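Local atomic coordinates of fiber protein (Snake adenovirus 1, PDB entry 4D0U), a protein that forms, as a homotrimer, the spikes at the capsid vertices and, through the head domain present here, probably attaches the virion to a host receptor. Residues E46-N50 with F85-S90; G53-Q59 with L73-D79. The protein carries 2 engineered substitutions. One frame throughout, in Å; residues are numbered along the deposited sequence. Where two conformers were deposited one is given.

Contact 1: E46-N50 with F85-S90; sequences EELQN and FKAPAS
The E46 carboxylate accepts from both the backbone N and the side-chain OG of S90. E46 OE1 accepts from S90 OG at 2.6 Å, and E46 OE2 accepts from S90 N at 2.9 Å with an N-H...O angle of 172°. Both oxygens use their syn lone pairs, so the carboxylate meets the serine as a two-pronged acceptor. The chain reaches it because CG sits between the backbone N and the carbonyl carbon and the chain runs extended from there. L48 carries the apolar middle: its CB lies 3.9 Å from A87 CB and also touches F85 CE2, while CD2 reaches A89 CB. The F85 ring presents its edge to the backbone carbonyl of L48, with CZ 3.7 Å from L48 O. Beyond it, N50 crosses that ring obliquely, amide and ring planes 28° apart, and N50 CB is only 3.1 Å from K86 O.

No backbone-to-backbone hydrogen bond joins the segments; strands 46-49 and 85-88 cross at 120°, with axes 6.0 Å apart at closest approach. Water fills in: one molecule links E46 OE2 to P88 O, a second joins Q49 N to the same P88 O, and a third bridges N50 ND2 and K86 N. Further out, N50 OD1 accepts from K52 N and V54 N, which fixes the amide, and M123 packs on both L48 and F85.

S90 is the N-cap of helix 91-98, its OG also bonded to L93 N. The E46 carboxylate therefore lies near the helix N-terminus, whose dipole would probably stabilise its negative charge, and S90 OG, donating to E46 while accepting from L93 N, links strand 40-49 to the start of that helix.

Contact 2: G53-Q59 with L73-D79; sequences GVSFAFQ and LFAYSGD
Strands 55-59 and 73-77 run antiparallel at 163°, their axes 4.7 Å apart. A57 with Y76 and Q59 with F74 are hydrogen-bonded pairs, each making two N-H...O=C bonds, and F58 with A75 is the non-hydrogen-bonded pair between them.

Toward V54 and D79 the regular pairing gives way to side chains. With OG anti to its own backbone N, S77 donates to S55 O at 2.7 Å and accepts from D79 N, an ST turn. D79 OD2 takes S55 N at 2.9 Å, nearly along its C-O axis, and one water joins that oxygen to G53 O. S77 CB stands over the centre of the F56 ring, 3.6 Å from its centroid and 2° off the normal, a clear CH-pi contact. F58 CE1 comes to 3.4 Å from A75 CB, and CD1 of the same ring meets L73 CD1. On the other face of the sheet Q59 and F74 lie alongside, amide and ring planes 26° apart, with Q59 OE1 3.3 Å from F74 CD2. That amide is gripped from elsewhere: NE2 bonds D43 OD1, and OE1 bonds K70 of a second subunit, whose charge also makes a cation-pi contact with F74.

The hairpin 55-65/68-77 forms the two inner strands of its four-stranded sheet, flanked by strands 40-49 and 135-143. F56 and F58 pack on strand 122-127 of the other sheet, L73 and A75 on its strand 105-109, while A57, Q59, F74 and Y76 meet the second subunit.

In the fold
Contact 2 is pairing within a sheet, and contact 1 joins that sheet's outer strand, 40-49, to strand 85-88 at the border of the other. Backbone bonds between L48 and F56 and between E46 and F58 tie the two contacts together, and the F56 and F85 rings meet with planes at about 50°. Contact 2 has the larger buried share, seven of its 13 touching residues against three of ten, and its chemistry is chiefly backbone pairing and aromatic packing. Contact 1, more exposed, relies on a carboxylate, a helix cap and bridging waters. Both touch the second subunit, contact 1 through E47 and contact 2 more extensively.

Contact 1: E46-N50 with F85-S90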
ATOM      1  N   GLU A  46      12.086  -8.217 -10.660  1.00 15.98           N
ATOM      2  CA  GLU A  46      13.127  -7.882 -11.606  1.00 17.26           C
ATOM      3  C   GLU A  46      13.476  -6.410 -11.561  1.00 17.95           C
ATOM      4  O   GLU A  46      12.651  -5.582 -11.187  1.00 16.33           O
ATOM      5  CB  GLU A  46      12.772  -8.329 -13.021  1.00 20.12           C
ATOM      6  CG  GLU A  46      11.671  -7.612 -13.744  1.00 20.71           C
ATOM      7  CD  GLU A  46      11.367  -8.299 -15.085  1.00 21.75           C
ATOM      8  OE1 GLU A  46      10.828  -9.428 -15.011  1.00 21.76           O
ATOM      9  OE2 GLU A  46      11.657  -7.751 -16.177  1.00 20.71           O
ATOM     10  N   GLU A  47      14.692  -6.093 -11.981  1.00 17.44           N
ATOM     11  CA  GLU A  47      15.149  -4.716 -12.052  1.00 19.27           C
ATOM     12  C   GLU A  47      15.073  -4.274 -13.504  1.00 18.99           C
ATOM     13  O   GLU A  47      15.482  -5.017 -14.407  1.00 18.87           O
ATOM     14  CB  GLU A  47      16.593  -4.647 -11.555  0.50 21.17           C
ATOM     15  CG  GLU A  47      17.094  -3.243 -11.278  0.50 24.04           C
ATOM     16  CD  GLU A  47      16.629  -2.723  -9.935  0.50 25.91           C
ATOM     17  OE1 GLU A  47      16.198  -3.540  -9.089  0.50 27.47           O
ATOM     18  OE2 GLU A  47      16.687  -1.496  -9.723  0.50 27.40           O
ATOM     19  N   LEU A  48      14.559  -3.070 -13.733  1.00 16.62           N
ATOM     20  CA  LEU A  48      14.497  -2.494 -15.076  1.00 17.15           C
ATOM     21  C   LEU A  48      15.315  -1.212 -15.068  1.00 17.39           C
ATOM     22  O   LEU A  48      15.388  -0.520 -14.045  1.00 16.27           O
ATOM     23  CB  LEU A  48      13.042  -2.163 -15.473  1.00 18.03           C
ATOM     24  CG  LEU A  48      12.143  -3.292 -15.987  1.00 19.75           C
ATOM     25  CD1 LEU A  48      11.822  -4.298 -14.913  1.00 23.18           C
ATOM     26  CD2 LEU A  48      10.847  -2.796 -16.586  1.00 21.73           C
ATOM     27  N   GLN A  49      15.922  -0.873 -16.202  1.00 16.75           N
ATOM     28  CA  GLN A  49      16.721   0.324 -16.264  1.00 18.70           C
ATOM     29  C   GLN A  49      16.472   1.036 -17.585  1.00 17.73           C
ATOM     30  O   GLN A  49      16.422   0.391 -18.628  1.00 18.21           O
ATOM     31  CB  GLN A  49      18.189  -0.060 -16.136  1.00 23.60           C
ATOM     32  CG  GLN A  49      19.099   1.116 -15.862  1.00 32.04           C
ATOM     33  CD  GLN A  49      20.447   0.689 -15.302  1.00 38.82           C
ATOM     34  OE1 GLN A  49      21.453   1.362 -15.533  1.00 47.13           O
ATOM     35  NE2 GLN A  49      20.473  -0.419 -14.555  1.00 40.31           N
ATOM     36  N   ASN A  50      16.299   2.350 -17.553  1.00 16.63           N
ATOM     37  CA  ASN A  50      16.145   3.091 -18.799  1.00 17.87           C
ATOM     38  C   ASN A  50      17.504   3.469 -19.407  1.00 19.87           C
ATOM     39  O   ASN A  50      18.543   3.088 -18.867  1.00 20.27           O
ATOM     40  CB  ASN A  50      15.176   4.281 -18.660  1.00 16.84           C
ATOM     41  CG  ASN A  50      15.757   5.455 -17.901  1.00 16.18           C
ATOM     42  OD1 ASN A  50      16.887   5.418 -17.429  1.00 16.91           O
ATOM     43  ND2 ASN A  50      14.973   6.513 -17.789  1.00 16.46           N
ATOM     44  N   PHE A  85       9.242   6.697 -17.781  1.00 12.44           N
ATOM     45  CA  PHE A  85      10.277   5.700 -17.653  1.00 12.26           C
ATOM     46  C   PHE A  85       9.985   4.626 -18.686  1.00 12.66           C
ATOM     47  O   PHE A  85       8.905   4.029 -18.685  1.00 12.43           O
ATOM     48  CB  PHE A  85      10.178   5.071 -16.256  1.00 11.90           C
ATOM     49  CG  PHE A  85      11.146   3.943 -16.017  1.00 11.84           C
ATOM     50  CD1 PHE A  85      12.498   4.215 -15.788  1.00 11.94           C
ATOM     51  CD2 PHE A  85      10.702   2.604 -16.034  1.00 12.49           C
ATOM     52  CE1 PHE A  85      13.402   3.188 -15.554  1.00 12.03           C
ATOM     53  CE2 PHE A  85      11.614   1.574 -15.808  1.00 12.13           C
ATOM     54  CZ  PHE A  85      12.962   1.877 -15.566  1.00 12.08           C
ATOM     55  N   LYS A  86      10.970   4.358 -19.545  1.00 13.91           N
ATOM     56  CA  LYS A  86      10.829   3.310 -20.577  1.00 15.12           C
ATOM     57  C   LYS A  86      11.983   2.329 -20.466  1.00 14.72           C
ATOM     58  O   LYS A  86      13.141   2.739 -20.373  1.00 14.87           O
ATOM     59  CB  LYS A  86      10.778   3.918 -21.985  1.00 17.19           C
ATOM     60  CG  LYS A  86       9.549   4.796 -22.220  1.00 20.94           C
ATOM     61  CD  LYS A  86       9.535   5.404 -23.613  1.00 26.32           C
ATOM     62  CE  LYS A  86       9.225   6.902 -23.534  1.00 32.38           C
ATOM     63  NZ  LYS A  86       7.776   7.221 -23.748  1.00 37.54           N
ATOM     64  N   ALA A  87      11.660   1.038 -20.405  1.00 14.68           N
ATOM     65  CA  ALA A  87      12.686   0.011 -20.211  1.00 15.17           C
ATOM     66  C   ALA A  87      12.161  -1.331 -20.659  1.00 15.81           C
ATOM     67  O   ALA A  87      10.957  -1.610 -20.543  1.00 15.35           O
ATOM     68  CB  ALA A  87      13.111  -0.066 -18.748  1.00 15.32           C
ATOM     69  N   PRO A  88      13.054  -2.181 -21.196  1.00 16.08           N
ATOM     70  CA  PRO A  88      12.601  -3.523 -21.552  1.00 16.25           C
ATOM     71  C   PRO A  88      12.258  -4.346 -20.316  1.00 16.11           C
ATOM     72  O   PRO A  88      12.940  -4.265 -19.294  1.00 17.17           O
ATOM     73  CB  PRO A  88      13.801  -4.141 -22.282  1.00 17.70           C
ATOM     74  CG  PRO A  88      14.937  -3.211 -22.135  1.00 18.34           C
ATOM     75  CD  PRO A  88      14.462  -1.914 -21.563  1.00 17.55           C
ATOM     76  N   ALA A  89      11.206  -5.142 -20.447  1.00 15.49           N
ATOM     77  CA  ALA A  89      10.738  -6.038 -19.398  1.00 16.44           C
ATOM     78  C   ALA A  89      10.798  -7.485 -19.871  1.00 17.28           C
ATOM     79  O   ALA A  89      10.681  -7.742 -21.080  1.00 17.09           O
ATOM     80  CB  ALA A  89       9.300  -5.671 -19.058  1.00 16.30           C
ATOM     81  N   SER A  90      10.961  -8.413 -18.930  1.00 17.14           N
ATOM     82  CA  SER A  90      10.903  -9.844 -19.248  1.00 18.49           C
ATOM     83  C   SER A  90       9.577 -10.260 -19.873  1.00 18.51           C
ATOM     84  O   SER A  90       8.557  -9.586 -19.720  1.00 17.53           O
ATOM     85  CB  SER A  90      11.163 -10.668 -18.007  1.00 18.03           C
ATOM     86  OG  SER A  90      10.042 -10.607 -17.150  1.00 18.34           O
TER
HETATM   87  O   HOH W   1      14.021  -6.794 -17.614  1.00 49.82           O
HETATM   88  O   HOH W   2      15.390  -3.087 -18.226  1.00 21.22           O
HETATM   89  O   HOH W   3      12.833   6.557 -19.687  1.00 16.55           O

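Contact 2: G53-Q59 with L73-D79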
ATOM      1  N   GLY A  53      19.964   5.353 -17.155  1.00 27.04           N
ATOM      2  CA  GLY A  53      20.407   4.668 -15.941  1.00 25.83           C
ATOM      3  C   GLY A  53      19.536   4.850 -14.699  1.00 22.62           C
ATOM      4  O   GLY A  53      19.953   4.469 -13.593  1.00 24.84           O
ATOM      5  N   VAL A  54      18.338   5.424 -14.859  1.00 19.69           N
ATOM      6  CA  VAL A  54      17.300   5.322 -13.815  1.00 17.03           C
ATOM      7  C   VAL A  54      16.940   3.846 -13.664  1.00 15.98           C
ATOM      8  O   VAL A  54      16.715   3.156 -14.647  1.00 15.78           O
ATOM      9  CB  VAL A  54      16.029   6.156 -14.156  1.00 17.15           C
ATOM     10  CG1 VAL A  54      14.934   5.928 -13.118  1.00 17.17           C
ATOM     11  CG2 VAL A  54      16.333   7.654 -14.291  1.00 18.20           C
ATOM     12  N   SER A  55      16.885   3.360 -12.424  1.00 16.42           N
ATOM     13  CA  SER A  55      16.523   1.956 -12.226  1.00 16.82           C
ATOM     14  C   SER A  55      15.391   1.782 -11.246  1.00 15.87           C
ATOM     15  O   SER A  55      15.305   2.500 -10.238  1.00 15.60           O
ATOM     16  CB  SER A  55      17.712   1.093 -11.858  1.00 22.03           C
ATOM     17  OG  SER A  55      18.139   1.386 -10.579  1.00 26.16           O
ATOM     18  N   PHE A  56      14.530   0.834 -11.589  1.00 14.94           N
ATOM     19  CA  PHE A  56      13.366   0.454 -10.797  1.00 14.26           C
ATOM     20  C   PHE A  56      13.445  -1.019 -10.496  1.00 14.39           C
ATOM     21  O   PHE A  56      13.896  -1.807 -11.325  1.00 15.70           O
ATOM     22  CB  PHE A  56      12.077   0.625 -11.598  1.00 14.11           C
ATOM     23  CG  PHE A  56      11.450   1.978 -11.488  1.00 14.30           C
ATOM     24  CD1 PHE A  56      11.964   3.062 -12.204  1.00 15.56           C
ATOM     25  CD2 PHE A  56      10.315   2.169 -10.697  1.00 14.39           C
ATOM     26  CE1 PHE A  56      11.379   4.320 -12.115  1.00 14.81           C
ATOM     27  CE2 PHE A  56       9.722   3.426 -10.631  1.00 14.09           C
ATOM     28  CZ  PHE A  56      10.255   4.500 -11.329  1.00 14.00           C
ATOM     29  N   ALA A  57      12.923  -1.399  -9.343  1.00 12.87           N
ATOM     30  CA  ALA A  57      12.634  -2.785  -9.089  1.00 12.54           C
ATOM     31  C   ALA A  57      11.127  -2.976  -9.102  1.00 12.47           C
ATOM     32  O   ALA A  57      10.404  -2.175  -8.525  1.00 12.46           O
ATOM     33  CB  ALA A  57      13.195  -3.163  -7.734  1.00 12.90           C
ATOM     34  N   PHE A  58      10.658  -4.022  -9.781  1.00 12.30           N
ATOM     35  CA  PHE A  58       9.249  -4.368  -9.799  1.00 12.26           C
ATOM     36  C   PHE A  58       9.061  -5.744  -9.223  1.00 12.55           C
ATOM     37  O   PHE A  58       9.890  -6.624  -9.440  1.00 14.24           O
ATOM     38  CB  PHE A  58       8.702  -4.317 -11.222  1.00 12.97           C
ATOM     39  CG  PHE A  58       8.540  -2.913 -11.736  1.00 14.25           C
ATOM     40  CD1 PHE A  58       7.369  -2.209 -11.485  1.00 15.30           C
ATOM     41  CD2 PHE A  58       9.590  -2.276 -12.408  1.00 16.47           C
ATOM     42  CE1 PHE A  58       7.213  -0.899 -11.934  1.00 14.80           C
ATOM     43  CE2 PHE A  58       9.435  -0.970 -12.855  1.00 15.77           C
ATOM     44  CZ  PHE A  58       8.259  -0.285 -12.599  1.00 15.57           C
ATOM     45  N   GLN A  59       7.972  -5.921  -8.493  1.00 12.07           N
ATOM     46  CA  GLN A  59       7.518  -7.260  -8.063  1.00 12.24           C
ATOM     47  C   GLN A  59       6.112  -7.471  -8.540  1.00 12.44           C
ATOM     48  O   GLN A  59       5.271  -6.581  -8.410  1.00 12.21           O
ATOM     49  CB  GLN A  59       7.606  -7.377  -6.546  1.00 12.72           C
ATOM     50  CG  GLN A  59       6.884  -8.594  -5.972  1.00 14.27           C
ATOM     51  CD  GLN A  59       6.703  -8.489  -4.472  1.00 15.98           C
ATOM     52  OE1 GLN A  59       6.981  -7.447  -3.882  1.00 17.35           O
ATOM     53  NE2 GLN A  59       6.240  -9.567  -3.853  1.00 18.04           N
ATOM     54  N   LEU A  73       1.069  -5.201  -8.557  1.00  9.38           N
ATOM     55  CA  LEU A  73       2.380  -4.736  -8.985  1.00  9.34           C
ATOM     56  C   LEU A  73       2.969  -3.810  -7.921  1.00  9.70           C
ATOM     57  O   LEU A  73       2.336  -2.803  -7.562  1.00 10.01           O
ATOM     58  CB  LEU A  73       2.210  -3.956 -10.299  1.00  9.69           C
ATOM     59  CG  LEU A  73       3.525  -3.459 -10.911  1.00 10.26           C
ATOM     60  CD1 LEU A  73       4.351  -4.632 -11.459  1.00 10.84           C
ATOM     61  CD2 LEU A  73       3.246  -2.443 -11.988  1.00 11.06           C
ATOM     62  N   PHE A  74       4.150  -4.161  -7.430  1.00  9.46           N
ATOM     63  CA  PHE A  74       4.908  -3.320  -6.494  1.00  9.42           C
ATOM     64  C   PHE A  74       6.032  -2.662  -7.273  1.00  9.72           C
ATOM     65  O   PHE A  74       6.697  -3.325  -8.075  1.00 10.26           O
ATOM     66  CB  PHE A  74       5.521  -4.200  -5.399  1.00  9.55           C
ATOM     67  CG  PHE A  74       4.519  -4.849  -4.488  1.00 10.94           C
ATOM     68  CD1 PHE A  74       4.039  -4.181  -3.343  1.00 11.08           C
ATOM     69  CD2 PHE A  74       4.065  -6.146  -4.764  1.00 10.99           C
ATOM     70  CE1 PHE A  74       3.119  -4.810  -2.487  1.00 11.62           C
ATOM     71  CE2 PHE A  74       3.147  -6.765  -3.915  1.00 11.09           C
ATOM     72  CZ  PHE A  74       2.687  -6.102  -2.784  1.00 11.46           C
ATOM     73  N   ALA A  75       6.299  -1.383  -7.024  1.00  8.78           N
ATOM     74  CA  ALA A  75       7.364  -0.664  -7.749  1.00  8.75           C
ATOM     75  C   ALA A  75       8.200   0.131  -6.767  1.00  9.31           C
ATOM     76  O   ALA A  75       7.645   0.748  -5.849  1.00  9.16           O
ATOM     77  CB  ALA A  75       6.744   0.269  -8.787  1.00  9.41           C
ATOM     78  N   TYR A  76       9.529   0.100  -6.930  1.00  9.51           N
ATOM     79  CA  TYR A  76      10.438   0.879  -6.078  1.00 10.42           C
ATOM     80  C   TYR A  76      11.550   1.491  -6.929  1.00 10.71           C
ATOM     81  O   TYR A  76      12.132   0.819  -7.774  1.00 11.00           O
ATOM     82  CB  TYR A  76      11.097  -0.000  -5.007  1.00 10.95           C
ATOM     83  CG  TYR A  76      12.200   0.752  -4.322  1.00 12.32           C
ATOM     84  CD1 TYR A  76      11.904   1.748  -3.391  1.00 13.21           C
ATOM     85  CD2 TYR A  76      13.543   0.520  -4.663  1.00 12.98           C
ATOM     86  CE1 TYR A  76      12.902   2.483  -2.795  1.00 15.12           C
ATOM     87  CE2 TYR A  76      14.552   1.269  -4.058  1.00 14.68           C
ATOM     88  CZ  TYR A  76      14.207   2.228  -3.128  1.00 15.75           C
ATOM     89  OH  TYR A  76      15.175   2.993  -2.516  1.00 21.10           O
ATOM     90  N   SER A  77      11.837   2.764  -6.696  1.00 10.54           N
ATOM     91  CA  SER A  77      13.074   3.375  -7.187  1.00 11.28           C
ATOM     92  C   SER A  77      13.573   4.409  -6.206  1.00 12.52           C
ATOM     93  O   SER A  77      12.803   5.181  -5.654  1.00 12.38           O
ATOM     94  CB  SER A  77      12.846   4.040  -8.550  1.00 11.67           C
ATOM     95  OG  SER A  77      14.069   4.623  -9.025  1.00 12.13           O
ATOM     96  N   GLY A  78      14.886   4.445  -6.034  1.00 13.41           N
ATOM     97  CA  GLY A  78      15.493   5.528  -5.244  1.00 14.96           C
ATOM     98  C   GLY A  78      15.788   6.743  -6.098  1.00 16.72           C
ATOM     99  O   GLY A  78      16.185   7.793  -5.583  1.00 19.42           O
ATOM    100  N   ASP A  79      15.575   6.617  -7.396  1.00 15.90           N
ATOM    101  CA  ASP A  79      15.880   7.701  -8.319  1.00 17.60           C
ATOM    102  C   ASP A  79      14.741   8.687  -8.411  1.00 17.41           C
ATOM    103  O   ASP A  79      13.624   8.421  -7.953  1.00 17.77           O
ATOM    104  CB  ASP A  79      16.227   7.120  -9.693  1.00 18.01           C
ATOM    105  CG  ASP A  79      17.502   6.281  -9.655  1.00 20.26           C
ATOM    106  OD1 ASP A  79      18.413   6.613  -8.863  1.00 22.92           O
ATOM    107  OD2 ASP A  79      17.601   5.281 -10.391  1.00 20.49           O
TER
HETATM  108  O   HOH W   4      19.987   4.137 -10.860  1.00 36.76           O
HETATM  109  O   HOH W   5      16.630   2.584  -7.340  1.00 24.42           O